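Local coordinates for protein nickel-dependent hydrogenase large subunit (Allochromatium vinosum, PDB 3MYR) that catalyses, as the large subunit of a [NiFe] hydrogenase, the oxidation of molecular hydrogen with transfer of the electrons to an acceptor, at residues 280-288 with 482-493; 63-74 with 92-103. All blocks are in the same frame, centred on the assembly; numbering follows the deposited sequence.

In the fold
Contact 2 comes first along the chain and closes before contact 1 opens. It pairs the start of helix 67-80, with the loop leading into it, against helix 86-112; contact 1 sets strand 281-288 against the hairpin of strands 476-485 and 488-497. The two centres lie about 11 Å apart, and both contacts are buried and touch the Ni-Fe center. Polar bridges join them: Tyr100 OH probably hydrogen-bonds Glu484 O at 2.6 Å, Arg74 spans Ile482 O and Asp286, and Asp103 pairs with Arg487. Helices and hairpin thus build different walls of one metal pocket, contact 2 bringing the cysteine ligand Cys64 and contact 1 the turn that meets a cyanide.

Contact 1. Residues 280-288 with 482-493; sequences NFLCYGDLP and IMEAPRGALGHW. With NFV (Ni-Fe oxidized active center), chain N.
Two carboxylates, reaching in opposite senses, stitch Glu484 and Asp286 to each other's strands. Glu484 folds back at chi2 (-63°), and its OE2 receives Gly285 N at 3.0 Å in a nearly straight bond to the anti lone pair. Tyr284 N approaches the same oxygen at 2.7 Å, but its angle of 123° makes that bond weak. In return, Asp286 OD1 takes Glu484 N at 2.8 Å, also on its anti lone pair. The other oxygens have further charged partners: Glu484 OE1 pairs with Arg393 and accepts from a water that also donates to Leu282 O, while Asp286 OD2 pairs with Arg74.

Apolar contact centres on Tyr284. Ala489 CB sits 3.5 Å above the middle of one ring face, a CH-pi contact, and Ile482 CG2 lies 3.9 Å from Tyr284 CD2. Separately, a second water accepts from Tyr284 OH and donates to Ala489 O.

Joining the two hairpin strands, the type I turn from Ala485 to Gly488 presents Arg487 N to the cyanide nitrogen N2 of the Ni-Fe center at 2.8 Å; NH1 adds a weak bond. Backbone N-H groups and an arginine probably offset each buried carboxylate's charge, tying strand 281-288 to the hairpin.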
loop_
_atom_site.group_PDB
_atom_site.type_symbol
_atom_site.label_atom_id
_atom_site.label_comp_id
_atom_site.label_asym_id
_atom_site.label_seq_id
_atom_site.Cartn_x
_atom_site.Cartn_y
_atom_site.Cartn_z
ATOM N N ASN B 280 -12.052 16.605 -14.121
ATOM C CA ASN B 280 -11.015 16.130 -15.080
ATOM C C ASN B 280 -10.425 14.828 -14.543
ATOM O O ASN B 280 -10.187 14.738 -13.347
ATOM C CB ASN B 280 -9.888 17.149 -15.165
ATOM C CG ASN B 280 -10.413 18.560 -15.468
ATOM O OD1 ASN B 280 -11.370 18.725 -16.248
ATOM N ND2 ASN B 280 -9.792 19.558 -14.882
ATOM N N PHE B 281 -10.187 13.841 -15.412
ATOM C CA PHE B 281 -9.752 12.503 -14.985
ATOM C C PHE B 281 -8.643 12.027 -15.897
ATOM O O PHE B 281 -8.691 12.276 -17.069
ATOM C CB PHE B 281 -10.925 11.521 -15.002
ATOM C CG PHE B 281 -12.007 11.952 -14.106
ATOM C CD1 PHE B 281 -12.940 12.904 -14.547
ATOM C CD2 PHE B 281 -12.056 11.491 -12.769
ATOM C CE1 PHE B 281 -13.967 13.402 -13.657
ATOM C CE2 PHE B 281 -13.058 11.957 -11.893
ATOM C CZ PHE B 281 -13.966 12.970 -12.325
ATOM N N LEU B 282 -7.654 11.334 -15.354
ATOM C CA LEU B 282 -6.544 10.918 -16.158
ATOM C C LEU B 282 -6.254 9.419 -15.935
ATOM O O LEU B 282 -6.167 8.959 -14.773
ATOM C CB LEU B 282 -5.333 11.793 -15.781
ATOM C CG LEU B 282 -3.945 11.386 -16.260
ATOM C CD1 LEU B 282 -3.856 11.705 -17.766
ATOM C CD2 LEU B 282 -2.886 12.139 -15.478
ATOM N N CYS B 283 -6.033 8.703 -17.058
ATOM C CA CYS B 283 -5.581 7.317 -17.061
ATOM C C CYS B 283 -4.397 7.139 -17.992
ATOM O O CYS B 283 -4.451 7.587 -19.125
ATOM C CB CYS B 283 -6.676 6.381 -17.580
ATOM S SG CYS B 283 -8.145 6.414 -16.552
ATOM N N TYR B 284 -3.402 6.378 -17.553
ATOM C CA TYR B 284 -2.382 5.904 -18.473
ATOM C C TYR B 284 -2.799 4.592 -19.123
ATOM O O TYR B 284 -2.205 4.208 -20.155
ATOM C CB TYR B 284 -1.047 5.733 -17.764
ATOM C CG TYR B 284 -0.504 6.948 -17.045
ATOM C CD1 TYR B 284 -0.842 8.256 -17.458
ATOM C CD2 TYR B 284 0.463 6.791 -16.009
ATOM C CE1 TYR B 284 -0.274 9.388 -16.808
ATOM C CE2 TYR B 284 1.044 7.957 -15.324
ATOM C CZ TYR B 284 0.615 9.228 -15.711
ATOM O OH TYR B 284 1.154 10.318 -15.041
ATOM N N GLY B 285 -3.754 3.873 -18.514
ATOM C CA GLY B 285 -4.172 2.574 -19.047
ATOM C C GLY B 285 -3.225 1.439 -18.618
ATOM O O GLY B 285 -2.117 1.685 -18.102
ATOM N N ASP B 286 -3.670 0.187 -18.765
ATOM C CA ASP B 286 -2.879 -0.960 -18.321
ATOM C C ASP B 286 -3.522 -2.273 -18.766
ATOM O O ASP B 286 -4.653 -2.269 -19.245
ATOM C CB ASP B 286 -2.770 -0.969 -16.791
ATOM C CG ASP B 286 -1.460 -1.615 -16.305
ATOM O OD1 ASP B 286 -0.957 -1.215 -15.243
ATOM O OD2 ASP B 286 -0.967 -2.574 -16.960
ATOM N N LEU B 287 -2.805 -3.372 -18.560
ATOM C CA LEU B 287 -3.324 -4.726 -18.671
ATOM C C LEU B 287 -3.522 -5.155 -20.129
ATOM O O LEU B 287 -4.658 -5.334 -20.609
ATOM C CB LEU B 287 -4.553 -4.981 -17.816
ATOM C CG LEU B 287 -4.250 -4.772 -16.301
ATOM C CD1 LEU B 287 -5.610 -4.628 -15.577
ATOM C CD2 LEU B 287 -3.420 -5.951 -15.697
ATOM N N PRO B 288 -2.394 -5.363 -20.825
ATOM C CA PRO B 288 -2.459 -5.764 -22.257
ATOM C C PRO B 288 -2.885 -7.241 -22.416
ATOM O O PRO B 288 -2.584 -8.036 -21.546
ATOM C CB PRO B 288 -1.006 -5.569 -22.730
ATOM C CG PRO B 288 -0.176 -5.837 -21.448
ATOM C CD PRO B 288 -1.004 -5.124 -20.362
ATOM N N ILE B 482 4.736 2.855 -17.042
ATOM C CA ILE B 482 3.399 3.278 -16.635
ATOM C C ILE B 482 2.627 2.106 -16.074
ATOM O O ILE B 482 2.931 0.920 -16.322
ATOM C CB ILE B 482 2.573 3.975 -17.786
ATOM C CG1 ILE B 482 2.424 3.074 -18.986
ATOM C CG2 ILE B 482 3.259 5.180 -18.271
ATOM C CD1 ILE B 482 1.160 2.049 -18.915
ATOM N N MET B 483 1.637 2.422 -15.265
ATOM C CA MET B 483 0.813 1.370 -14.689
ATOM C C MET B 483 -0.474 2.042 -14.197
ATOM O O MET B 483 -0.460 3.244 -13.909
ATOM C CB MET B 483 1.549 0.734 -13.535
ATOM C CG MET B 483 0.585 0.319 -12.463
ATOM S SD MET B 483 1.311 -1.030 -11.674
ATOM C CE MET B 483 -0.076 -2.145 -11.501
ATOM N N GLU B 484 -1.571 1.299 -14.133
ATOM C CA GLU B 484 -2.771 1.788 -13.441
ATOM C C GLU B 484 -2.715 1.057 -12.118
ATOM O O GLU B 484 -2.951 -0.144 -12.071
ATOM C CB GLU B 484 -4.050 1.419 -14.217
ATOM C CG GLU B 484 -4.447 2.419 -15.389
ATOM C CD GLU B 484 -4.799 3.882 -14.924
ATOM O OE1 GLU B 484 -5.327 4.121 -13.779
ATOM O OE2 GLU B 484 -4.563 4.802 -15.748
ATOM N N ALA B 485 -2.278 1.745 -11.071
ATOM C CA ALA B 485 -2.193 1.144 -9.732
ATOM C C ALA B 485 -3.622 1.231 -9.133
ATOM O O ALA B 485 -4.449 1.978 -9.658
ATOM C CB ALA B 485 -1.190 1.950 -8.883
ATOM N N PRO B 486 -3.950 0.418 -8.107
ATOM C CA PRO B 486 -5.313 0.588 -7.519
ATOM C C PRO B 486 -5.769 2.031 -7.195
ATOM O O PRO B 486 -6.956 2.308 -7.271
ATOM C CB PRO B 486 -5.250 -0.237 -6.206
ATOM C CG PRO B 486 -4.235 -1.310 -6.561
ATOM C CD PRO B 486 -3.145 -0.593 -7.364
ATOM N N ARG B 487 -4.842 2.938 -6.860
ATOM C CA ARG B 487 -5.220 4.323 -6.614
ATOM C C ARG B 487 -5.178 5.225 -7.844
ATOM O O ARG B 487 -5.669 6.325 -7.784
ATOM C CB ARG B 487 -4.446 4.906 -5.431
ATOM C CG ARG B 487 -4.854 4.225 -4.131
ATOM C CD ARG B 487 -3.770 4.295 -3.022
ATOM N NE ARG B 487 -4.236 3.427 -1.917
ATOM C CZ ARG B 487 -4.146 2.086 -1.885
ATOM N NH1 ARG B 487 -3.561 1.320 -2.836
ATOM N NH2 ARG B 487 -4.770 1.480 -0.954
ATOM N N GLY B 488 -4.680 4.732 -8.978
ATOM C CA GLY B 488 -4.773 5.478 -10.233
ATOM C C GLY B 488 -3.417 5.429 -10.993
ATOM O O GLY B 488 -2.536 4.584 -10.702
ATOM N N ALA B 489 -3.231 6.371 -11.914
ATOM C CA ALA B 489 -2.161 6.340 -12.888
ATOM C C ALA B 489 -0.813 6.566 -12.219
ATOM O O ALA B 489 -0.649 7.597 -11.586
ATOM C CB ALA B 489 -2.382 7.486 -13.913
ATOM N N LEU B 490 0.170 5.712 -12.508
ATOM C CA LEU B 490 1.449 5.710 -11.826
ATOM C C LEU B 490 2.450 5.704 -12.948
ATOM O O LEU B 490 2.281 4.934 -13.903
ATOM C CB LEU B 490 1.652 4.391 -11.004
ATOM C CG LEU B 490 3.089 4.035 -10.559
ATOM C CD1 LEU B 490 3.581 5.050 -9.527
ATOM C CD2 LEU B 490 3.125 2.636 -9.834
ATOM N N GLY B 491 3.491 6.537 -12.847
ATOM C CA GLY B 491 4.566 6.517 -13.835
ATOM C C GLY B 491 5.916 6.658 -13.112
ATOM O O GLY B 491 5.999 7.425 -12.111
ATOM N N HIS B 492 6.960 5.972 -13.624
ATOM C CA HIS B 492 8.308 6.139 -13.167
ATOM C C HIS B 492 9.071 6.587 -14.397
ATOM O O HIS B 492 9.089 5.863 -15.397
ATOM C CB HIS B 492 8.904 4.829 -12.685
ATOM C CG HIS B 492 8.347 4.355 -11.371
ATOM N ND1 HIS B 492 8.947 3.371 -10.631
ATOM C CD2 HIS B 492 7.273 4.768 -10.649
ATOM C CE1 HIS B 492 8.256 3.168 -9.520
ATOM N NE2 HIS B 492 7.261 4.037 -9.488
ATOM N N TRP B 493 9.709 7.762 -14.327
ATOM C CA TRP B 493 10.524 8.199 -15.469
ATOM C C TRP B 493 11.992 7.988 -15.094
ATOM O O TRP B 493 12.435 8.485 -14.050
ATOM C CB TRP B 493 10.267 9.677 -15.718
ATOM C CG TRP B 493 8.994 9.953 -16.451
ATOM C CD1 TRP B 493 8.889 10.319 -17.778
ATOM C CD2 TRP B 493 7.662 10.024 -15.905
ATOM N NE1 TRP B 493 7.579 10.570 -18.085
ATOM C CE2 TRP B 493 6.803 10.374 -16.968
ATOM C CE3 TRP B 493 7.090 9.699 -14.637
ATOM C CZ2 TRP B 493 5.419 10.513 -16.800
ATOM C CZ3 TRP B 493 5.729 9.852 -14.454
ATOM C CH2 TRP B 493 4.890 10.247 -15.537
HETATM FE FE NFV N . 0.072 3.500 -4.334
HETATM NI NI NFV N . 0.580 3.016 -1.403
HETATM C C1 NFV N . 0.750 3.635 -5.748
HETATM O O1 NFV N . 1.221 3.738 -6.890
HETATM C C2 NFV N . -1.435 2.694 -5.179
HETATM N N2 NFV N . -2.354 2.183 -5.722
HETATM C C3 NFV N . -0.692 5.220 -4.428
HETATM N N3 NFV N . -1.143 6.300 -4.479
HETATM O O4 NFV N . -0.858 3.257 -2.595
HETATM O O HOH W 1 -6.031 6.766 -13.294
HETATM O O HOH W 2 1.398 9.343 -12.462
#

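Contact 2. Residues 63-74 with 92-103; sequences VCTLVHGIASVR and RNLMIGAQYIHD. With NFV (Ni-Fe oxidized active center), chain N.
Leu66 and Ile70 press into helix 92-103 at the tightly packed middle of this contact. Leu66 CD1 lies 3.4 Å from Met95 CB, while Ile70 CD1 meets Ile96 CG1 at 3.3 Å, both tight. Ile70 CD1 reaches across between the helices, Leu66 from the N-cap position; the axes of 67-74 and 92-103 come no closer than 11.2 Å and run roughly antiparallel, at 149°.

Both ends are more polar and each holds a water; the Val63 end is the more open, with that residue partly exposed and packed on Glu19 of the small subunit. At the far end, Val73 CG2 sits over a face of the Arg92 guanidinium, 3.3 Å from NH2, and a water accepts from both Arg74 NE and Arg92 NH1. It links two like charges mainly partnered elsewhere: Ile482 O and Asp286 for Arg74, Glu77 for Arg92.

At the open end a water donates to Val63 O and bonds His102 ND1. Gln99, bent at chi2 (60°), turns its amide toward the loop: NE2 gives Val63 O a weak bond at 3.0 Å and donates to Asp103 OD2, while OE1 rests by Thr65 CG2. An alanine at Gln99 would remove that amide and would probably open a gap beside Thr65, with Val63 O and Asp103 OD2 each losing a donor.

Cys64 binds the iron through SG at 2.3 Å, as does Cys558. The chemistry is consistent with Gln99, its amide tied to Asp103 (itself salt-bridged to Arg487), helping to place the Cys64 loop from the second shell, though its bond there is weak.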
loop_
_atom_site.group_PDB
_atom_site.type_symbol
_atom_site.label_atom_id
_atom_site.label_comp_id
_atom_site.label_asym_id
_atom_site.label_seq_id
_atom_site.Cartn_x
_atom_site.Cartn_y
_atom_site.Cartn_z
ATOM N N VAL B 63 1.256 -1.071 0.960
ATOM C CA VAL B 63 -0.201 -1.313 0.815
ATOM C C VAL B 63 -0.450 -1.561 -0.669
ATOM O O VAL B 63 -0.942 -2.624 -1.033
ATOM C CB VAL B 63 -1.053 -0.107 1.266
ATOM C CG1 VAL B 63 -2.567 -0.380 0.946
ATOM C CG2 VAL B 63 -0.877 0.045 2.723
ATOM N N CYS B 64 -0.066 -0.624 -1.556
ATOM C CA CYS B 64 -0.041 -0.989 -2.952
ATOM C C CYS B 64 1.359 -1.655 -3.180
ATOM O O CYS B 64 2.183 -1.172 -3.947
ATOM C CB CYS B 64 -0.262 0.198 -3.907
ATOM S SG CYS B 64 0.964 1.531 -3.527
ATOM N N THR B 65 1.611 -2.770 -2.516
ATOM C CA THR B 65 2.830 -3.501 -2.803
ATOM C C THR B 65 2.687 -3.964 -4.291
ATOM O O THR B 65 1.599 -3.781 -4.857
ATOM C CB THR B 65 2.995 -4.688 -1.855
ATOM O OG1 THR B 65 4.286 -5.246 -2.101
ATOM C CG2 THR B 65 1.917 -5.721 -2.072
ATOM N N LEU B 66 3.781 -4.401 -4.907
ATOM C CA LEU B 66 3.822 -4.792 -6.328
ATOM C C LEU B 66 3.845 -3.605 -7.310
ATOM O O LEU B 66 4.589 -3.622 -8.290
ATOM C CB LEU B 66 2.739 -5.887 -6.658
ATOM C CG LEU B 66 2.447 -6.167 -8.151
ATOM C CD1 LEU B 66 2.045 -7.564 -8.341
ATOM C CD2 LEU B 66 1.335 -5.229 -8.649
ATOM N N VAL B 67 3.028 -2.565 -7.097
ATOM C CA VAL B 67 2.795 -1.660 -8.250
ATOM C C VAL B 67 4.016 -0.810 -8.620
ATOM O O VAL B 67 4.232 -0.574 -9.808
ATOM C CB VAL B 67 1.570 -0.680 -8.055
ATOM C CG1 VAL B 67 0.300 -1.521 -7.710
ATOM C CG2 VAL B 67 1.910 0.345 -6.963
ATOM N N HIS B 68 4.848 -0.422 -7.640
ATOM C CA HIS B 68 6.070 0.271 -8.010
ATOM C C HIS B 68 7.130 -0.684 -8.573
ATOM O O HIS B 68 7.992 -0.219 -9.274
ATOM C CB HIS B 68 6.635 1.061 -6.815
ATOM C CG HIS B 68 5.733 2.197 -6.390
ATOM N ND1 HIS B 68 5.649 3.373 -7.083
ATOM C CD2 HIS B 68 4.883 2.327 -5.341
ATOM C CE1 HIS B 68 4.745 4.169 -6.516
ATOM N NE2 HIS B 68 4.273 3.559 -5.446
ATOM N N GLY B 69 7.162 -1.961 -8.133
ATOM C CA GLY B 69 8.016 -2.937 -8.761
ATOM C C GLY B 69 7.655 -3.018 -10.242
ATOM O O GLY B 69 8.516 -3.006 -11.093
ATOM N N ILE B 70 6.383 -3.177 -10.556
ATOM C CA ILE B 70 5.958 -3.260 -11.934
ATOM C C ILE B 70 6.301 -1.986 -12.750
ATOM O O ILE B 70 6.846 -2.080 -13.849
ATOM C CB ILE B 70 4.428 -3.630 -12.001
ATOM C CG1 ILE B 70 4.366 -5.159 -11.815
ATOM C CG2 ILE B 70 3.857 -3.260 -13.418
ATOM C CD1 ILE B 70 3.098 -5.597 -11.583
ATOM N N ALA B 71 5.983 -0.805 -12.218
ATOM C CA ALA B 71 6.267 0.439 -12.941
ATOM C C ALA B 71 7.790 0.583 -13.173
ATOM O O ALA B 71 8.227 1.017 -14.247
ATOM C CB ALA B 71 5.753 1.636 -12.127
ATOM N N SER B 72 8.582 0.176 -12.168
ATOM C CA SER B 72 10.022 0.259 -12.261
ATOM C C SER B 72 10.606 -0.629 -13.341
ATOM O O SER B 72 11.388 -0.162 -14.170
ATOM C CB SER B 72 10.704 -0.054 -10.917
ATOM O OG SER B 72 12.085 0.182 -11.034
ATOM N N VAL B 73 10.224 -1.903 -13.391
ATOM C CA VAL B 73 10.878 -2.820 -14.389
ATOM C C VAL B 73 10.336 -2.383 -15.762
ATOM O O VAL B 73 11.048 -2.475 -16.769
ATOM C CB VAL B 73 10.579 -4.343 -14.134
ATOM C CG1 VAL B 73 11.264 -4.835 -12.816
ATOM C CG2 VAL B 73 9.084 -4.574 -14.044
ATOM N N ARG B 74 9.088 -1.933 -15.831
ATOM C CA ARG B 74 8.553 -1.408 -17.118
ATOM C C ARG B 74 9.321 -0.146 -17.588
ATOM O O ARG B 74 9.478 0.060 -18.800
ATOM C CB ARG B 74 7.082 -1.019 -17.005
ATOM C CG ARG B 74 6.130 -2.210 -17.063
ATOM C CD ARG B 74 4.672 -1.786 -16.888
ATOM N NE ARG B 74 3.751 -2.940 -16.953
ATOM C CZ ARG B 74 2.436 -2.861 -16.758
ATOM N NH1 ARG B 74 1.892 -1.696 -16.466
ATOM N NH2 ARG B 74 1.662 -3.957 -16.804
ATOM N N ARG B 92 2.422 -11.104 -14.952
ATOM C CA ARG B 92 2.331 -9.796 -14.400
ATOM C C ARG B 92 0.866 -9.330 -14.321
ATOM O O ARG B 92 0.486 -8.771 -13.322
ATOM C CB ARG B 92 3.171 -8.760 -15.143
ATOM C CG ARG B 92 4.688 -8.819 -14.787
ATOM C CD ARG B 92 5.495 -7.810 -15.723
ATOM N NE ARG B 92 6.940 -7.869 -15.513
ATOM C CZ ARG B 92 7.812 -7.103 -16.162
ATOM N NH1 ARG B 92 7.358 -6.115 -16.982
ATOM N NH2 ARG B 92 9.108 -7.268 -15.937
ATOM N N ASN B 93 0.069 -9.567 -15.364
ATOM C CA ASN B 93 -1.334 -9.196 -15.327
ATOM C C ASN B 93 -2.042 -9.871 -14.161
ATOM O O ASN B 93 -2.841 -9.236 -13.462
ATOM C CB ASN B 93 -2.099 -9.603 -16.614
ATOM C CG ASN B 93 -1.794 -8.714 -17.808
ATOM O OD1 ASN B 93 -2.243 -9.018 -18.949
ATOM N ND2 ASN B 93 -1.037 -7.653 -17.602
ATOM N N LEU B 94 -1.847 -11.186 -14.022
ATOM C CA LEU B 94 -2.457 -11.921 -12.923
ATOM C C LEU B 94 -2.086 -11.350 -11.539
ATOM O O LEU B 94 -2.949 -11.173 -10.648
ATOM C CB LEU B 94 -2.028 -13.394 -13.009
ATOM C CG LEU B 94 -2.744 -14.214 -14.103
ATOM C CD1 LEU B 94 -1.969 -15.531 -14.401
ATOM C CD2 LEU B 94 -4.206 -14.541 -13.658
ATOM N N MET B 95 -0.813 -11.013 -11.350
ATOM C CA MET B 95 -0.361 -10.457 -10.063
ATOM C C MET B 95 -0.971 -9.073 -9.886
ATOM O O MET B 95 -1.339 -8.701 -8.773
ATOM C CB MET B 95 1.172 -10.380 -10.053
ATOM C CG MET B 95 1.826 -11.768 -10.007
ATOM S SD MET B 95 3.656 -11.683 -10.008
ATOM C CE MET B 95 4.093 -10.306 -11.080
ATOM N N ILE B 96 -1.055 -8.285 -10.964
ATOM C CA ILE B 96 -1.684 -6.965 -10.851
ATOM C C ILE B 96 -3.149 -7.104 -10.475
ATOM O O ILE B 96 -3.614 -6.462 -9.543
ATOM C CB ILE B 96 -1.550 -6.122 -12.164
ATOM C CG1 ILE B 96 -0.095 -5.780 -12.401
ATOM C CG2 ILE B 96 -2.508 -4.823 -12.174
ATOM C CD1 ILE B 96 0.163 -5.349 -13.904
ATOM N N GLY B 97 -3.877 -7.975 -11.158
ATOM C CA GLY B 97 -5.321 -8.200 -10.828
ATOM C C GLY B 97 -5.432 -8.659 -9.359
ATOM O O GLY B 97 -6.266 -8.139 -8.612
ATOM N N ALA B 98 -4.591 -9.591 -8.928
ATOM C CA ALA B 98 -4.654 -10.084 -7.515
ATOM C C ALA B 98 -4.424 -8.916 -6.577
ATOM O O ALA B 98 -5.027 -8.867 -5.473
ATOM C CB ALA B 98 -3.593 -11.171 -7.218
ATOM N N GLN B 99 -3.536 -7.986 -6.962
ATOM C CA GLN B 99 -3.240 -6.851 -6.046
ATOM C C GLN B 99 -4.465 -5.889 -5.931
ATOM O O GLN B 99 -4.783 -5.360 -4.849
ATOM C CB GLN B 99 -2.007 -6.066 -6.569
ATOM C CG GLN B 99 -1.775 -4.736 -5.817
ATOM C CD GLN B 99 -1.542 -4.965 -4.295
ATOM O OE1 GLN B 99 -0.998 -5.978 -3.910
ATOM N NE2 GLN B 99 -1.969 -4.006 -3.442
ATOM N N TYR B 100 -5.074 -5.536 -7.080
ATOM C CA TYR B 100 -6.276 -4.745 -7.071
ATOM C C TYR B 100 -7.334 -5.329 -6.146
ATOM O O TYR B 100 -7.971 -4.604 -5.367
ATOM C CB TYR B 100 -6.934 -4.729 -8.473
ATOM C CG TYR B 100 -6.533 -3.535 -9.266
ATOM C CD1 TYR B 100 -5.276 -3.483 -9.912
ATOM C CD2 TYR B 100 -7.431 -2.516 -9.490
ATOM C CE1 TYR B 100 -4.919 -2.417 -10.758
ATOM C CE2 TYR B 100 -7.083 -1.451 -10.332
ATOM C CZ TYR B 100 -5.864 -1.411 -10.998
ATOM O OH TYR B 100 -5.584 -0.311 -11.872
ATOM N N ILE B 101 -7.604 -6.612 -6.319
ATOM C CA ILE B 101 -8.739 -7.232 -5.599
ATOM C C ILE B 101 -8.445 -7.234 -4.094
ATOM O O ILE B 101 -9.259 -6.823 -3.308
ATOM C CB ILE B 101 -8.954 -8.599 -6.151
ATOM C CG1 ILE B 101 -9.528 -8.366 -7.587
ATOM C CG2 ILE B 101 -10.029 -9.358 -5.351
ATOM C CD1 ILE B 101 -9.180 -9.559 -8.449
ATOM N N HIS B 102 -7.235 -7.650 -3.709
ATOM C CA HIS B 102 -6.834 -7.657 -2.322
ATOM C C HIS B 102 -6.983 -6.246 -1.769
ATOM O O HIS B 102 -7.522 -6.032 -0.714
ATOM C CB HIS B 102 -5.345 -8.115 -2.225
ATOM C CG HIS B 102 -4.825 -8.146 -0.827
ATOM N ND1 HIS B 102 -4.267 -7.038 -0.213
ATOM C CD2 HIS B 102 -4.827 -9.137 0.102
ATOM C CE1 HIS B 102 -3.891 -7.378 1.013
ATOM N NE2 HIS B 102 -4.264 -8.630 1.243
ATOM N N ASP B 103 -6.416 -5.272 -2.475
ATOM C CA ASP B 103 -6.271 -3.915 -1.983
ATOM C C ASP B 103 -7.675 -3.198 -1.895
ATOM O O ASP B 103 -8.002 -2.610 -0.882
ATOM C CB ASP B 103 -5.357 -3.209 -3.000
ATOM C CG ASP B 103 -4.807 -1.905 -2.522
ATOM O OD1 ASP B 103 -5.458 -1.219 -1.663
ATOM O OD2 ASP B 103 -3.685 -1.550 -3.019
HETATM FE FE NFV N . 0.072 3.500 -4.334
HETATM NI NI NFV N . 0.580 3.016 -1.403
HETATM C C1 NFV N . 0.750 3.635 -5.748
HETATM O O1 NFV N . 1.221 3.738 -6.890
HETATM C C2 NFV N . -1.435 2.694 -5.179
HETATM N N2 NFV N . -2.354 2.183 -5.722
HETATM C C3 NFV N . -0.692 5.220 -4.428
HETATM N N3 NFV N . -1.143 6.300 -4.479
HETATM O O4 NFV N . -0.858 3.257 -2.595
HETATM O O HOH W 3 -3.146 -4.646 -0.566
HETATM O O HOH W 4 4.832 -5.304 -18.215
#